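Local coordinates for protein replicative DNA helicase (Mycobacterium smegmatis, PDB 6OWN) that is the splicing domain of a DnaB helicase intein, which probably excises itself from the helicase precursor by protein splicing, a reaction reversibly inhibited by zinc, at residues W67-H71 and G82-V86. Numbering follows the deposited sequence.
Sequences WPTEH and GMHTV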
loop_
_atom_site.group_PDB
_atom_site.type_symbol
_atom_site.label_atom_id
_atom_site.label_comp_id
_atom_site.label_asym_id
_atom_site.label_seq_id
_atom_site.Cartn_x
_atom_site.Cartn_y
_atom_site.Cartn_z
ATOM N N TRP A 67 3.786 -1.628 -6.357
ATOM C CA TRP A 67 2.436 -1.327 -6.786
ATOM C C TRP A 67 2.078 -2.146 -8.017
ATOM O O TRP A 67 2.876 -2.234 -8.959
ATOM C CB TRP A 67 2.294 0.154 -7.132
ATOM C CG TRP A 67 2.648 1.059 -6.019
ATOM C CD1 TRP A 67 3.883 1.558 -5.725
ATOM C CD2 TRP A 67 1.755 1.597 -5.042
ATOM N NE1 TRP A 67 3.815 2.372 -4.621
ATOM C CE2 TRP A 67 2.518 2.411 -4.183
ATOM C CE3 TRP A 67 0.379 1.467 -4.810
ATOM C CZ2 TRP A 67 1.952 3.102 -3.115
ATOM C CZ3 TRP A 67 -0.177 2.141 -3.738
ATOM C CH2 TRP A 67 0.607 2.948 -2.905
ATOM N N PRO A 68 0.887 -2.721 -8.051
ATOM C CA PRO A 68 0.437 -3.479 -9.226
ATOM C C PRO A 68 -0.187 -2.564 -10.271
ATOM O O PRO A 68 -1.323 -2.105 -10.109
ATOM C CB PRO A 68 -0.586 -4.456 -8.638
ATOM C CG PRO A 68 -1.178 -3.687 -7.460
ATOM C CD PRO A 68 -0.063 -2.804 -6.925
ATOM N N THR A 69 0.547 -2.297 -11.341
ATOM C CA THR A 69 0.031 -1.441 -12.408
ATOM C C THR A 69 -0.301 -2.254 -13.660
ATOM O O THR A 69 -0.014 -3.452 -13.762
ATOM C CB THR A 69 1.019 -0.316 -12.756
ATOM O OG1 THR A 69 2.112 -0.834 -13.519
ATOM C CG2 THR A 69 1.531 0.354 -11.487
ATOM N N GLU A 70 -0.911 -1.574 -14.637
ATOM C CA GLU A 70 -1.236 -2.218 -15.908
ATOM C C GLU A 70 0.013 -2.634 -16.675
ATOM O O GLU A 70 -0.065 -3.491 -17.563
ATOM C CB GLU A 70 -2.107 -1.291 -16.762
ATOM C CG GLU A 70 -1.415 -0.008 -17.218
ATOM C CD GLU A 70 -1.638 1.153 -16.261
ATOM O OE1 GLU A 70 -1.093 1.103 -15.141
ATOM O OE2 GLU A 70 -2.343 2.120 -16.630
ATOM N N HIS A 71 1.161 -2.054 -16.350
ATOM C CA HIS A 71 2.434 -2.440 -16.938
ATOM C C HIS A 71 3.159 -3.489 -16.109
ATOM O O HIS A 71 4.295 -3.844 -16.439
ATOM C CB HIS A 71 3.324 -1.207 -17.114
ATOM C CG HIS A 71 2.626 -0.043 -17.750
ATOM N ND1 HIS A 71 2.382 1.138 -17.080
ATOM C CD2 HIS A 71 2.112 0.117 -18.993
ATOM C CE1 HIS A 71 1.754 1.977 -17.885
ATOM N NE2 HIS A 71 1.577 1.382 -19.051
ATOM N N GLY A 82 -0.979 8.921 -14.553
ATOM C CA GLY A 82 -1.570 8.219 -15.665
ATOM C C GLY A 82 -1.681 6.723 -15.461
ATOM O O GLY A 82 -2.618 6.107 -15.978
ATOM N N MET A 83 -0.752 6.128 -14.714
ATOM C CA MET A 83 -0.846 4.709 -14.406
ATOM C C MET A 83 -2.045 4.434 -13.499
ATOM O O MET A 83 -2.599 5.333 -12.864
ATOM C CB MET A 83 0.431 4.219 -13.724
ATOM C CG MET A 83 1.690 4.336 -14.559
ATOM S SD MET A 83 3.126 3.748 -13.642
ATOM C CE MET A 83 4.349 3.641 -14.950
ATOM N N HIS A 84 -2.442 3.165 -13.445
ATOM C CA HIS A 84 -3.500 2.693 -12.566
ATOM C C HIS A 84 -2.947 1.593 -11.668
ATOM O O HIS A 84 -1.959 0.934 -12.001
ATOM C CB HIS A 84 -4.701 2.147 -13.365
ATOM C CG HIS A 84 -5.253 3.108 -14.374
ATOM N ND1 HIS A 84 -4.520 3.564 -15.449
ATOM C CD2 HIS A 84 -6.472 3.688 -14.477
ATOM C CE1 HIS A 84 -5.258 4.396 -16.161
ATOM N NE2 HIS A 84 -6.449 4.485 -15.594
ATOM N N THR A 85 -3.596 1.394 -10.521
ATOM C CA THR A 85 -3.307 0.264 -9.646
ATOM C C THR A 85 -4.438 -0.748 -9.789
ATOM O O THR A 85 -5.589 -0.446 -9.455
ATOM C CB THR A 85 -3.147 0.702 -8.188
ATOM O OG1 THR A 85 -4.316 1.417 -7.778
ATOM C CG2 THR A 85 -1.933 1.606 -8.032
ATOM N N VAL A 86 -4.112 -1.939 -10.286
ATOM C CA VAL A 86 -5.103 -2.917 -10.709
ATOM C C VAL A 86 -4.882 -4.225 -9.958
ATOM O O VAL A 86 -3.836 -4.453 -9.353
ATOM C CB VAL A 86 -5.060 -3.160 -12.226
ATOM C CG1 VAL A 86 -5.321 -1.872 -12.976
ATOM C CG2 VAL A 86 -3.716 -3.741 -12.608
#
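Glu70 turns its CG in between its own backbone N and carbonyl carbon (chi1 65°) and bends again at CB-CG, which carries the carboxylate across to His84, whose ring swings out beside its backbone N. Both carboxylate oxygens are used on their syn sides. Glu70 OE1 takes the backbone N-H of His84 in a nearly straight bond (N to OE1 3.0 Å, 177°), while Glu70 OE2 lies at the imidazole edge and accepts from His84 ND1 at 2.9 Å, a bond tilted from both planes. The carboxylate thus holds both backbone and ring of His84, and the ND1 bond restrains the ring's rotation; the two planes are 66° apart. Farther along, Val86 N donates to Pro68 O at 2.8 Å, and the same oxygen receives a CA-H contact from Thr85. Thr69 CA returns a similar contact to His84 O at 3.1 Å. Val86 CG2 packs on the Thr69 backbone, Thr85 CG2 beside Trp67 CE3. Met83, extended beyond CG, crosses His71 at about a right angle. Thr69 OG1 bonds to Gly72 O and accepts from His71 N, an ST turn. These contacts set the 66-69/72-75 hairpin against the short, weakly bonded strand 84-85, within the all-beta fold of a Hint-type intein domain.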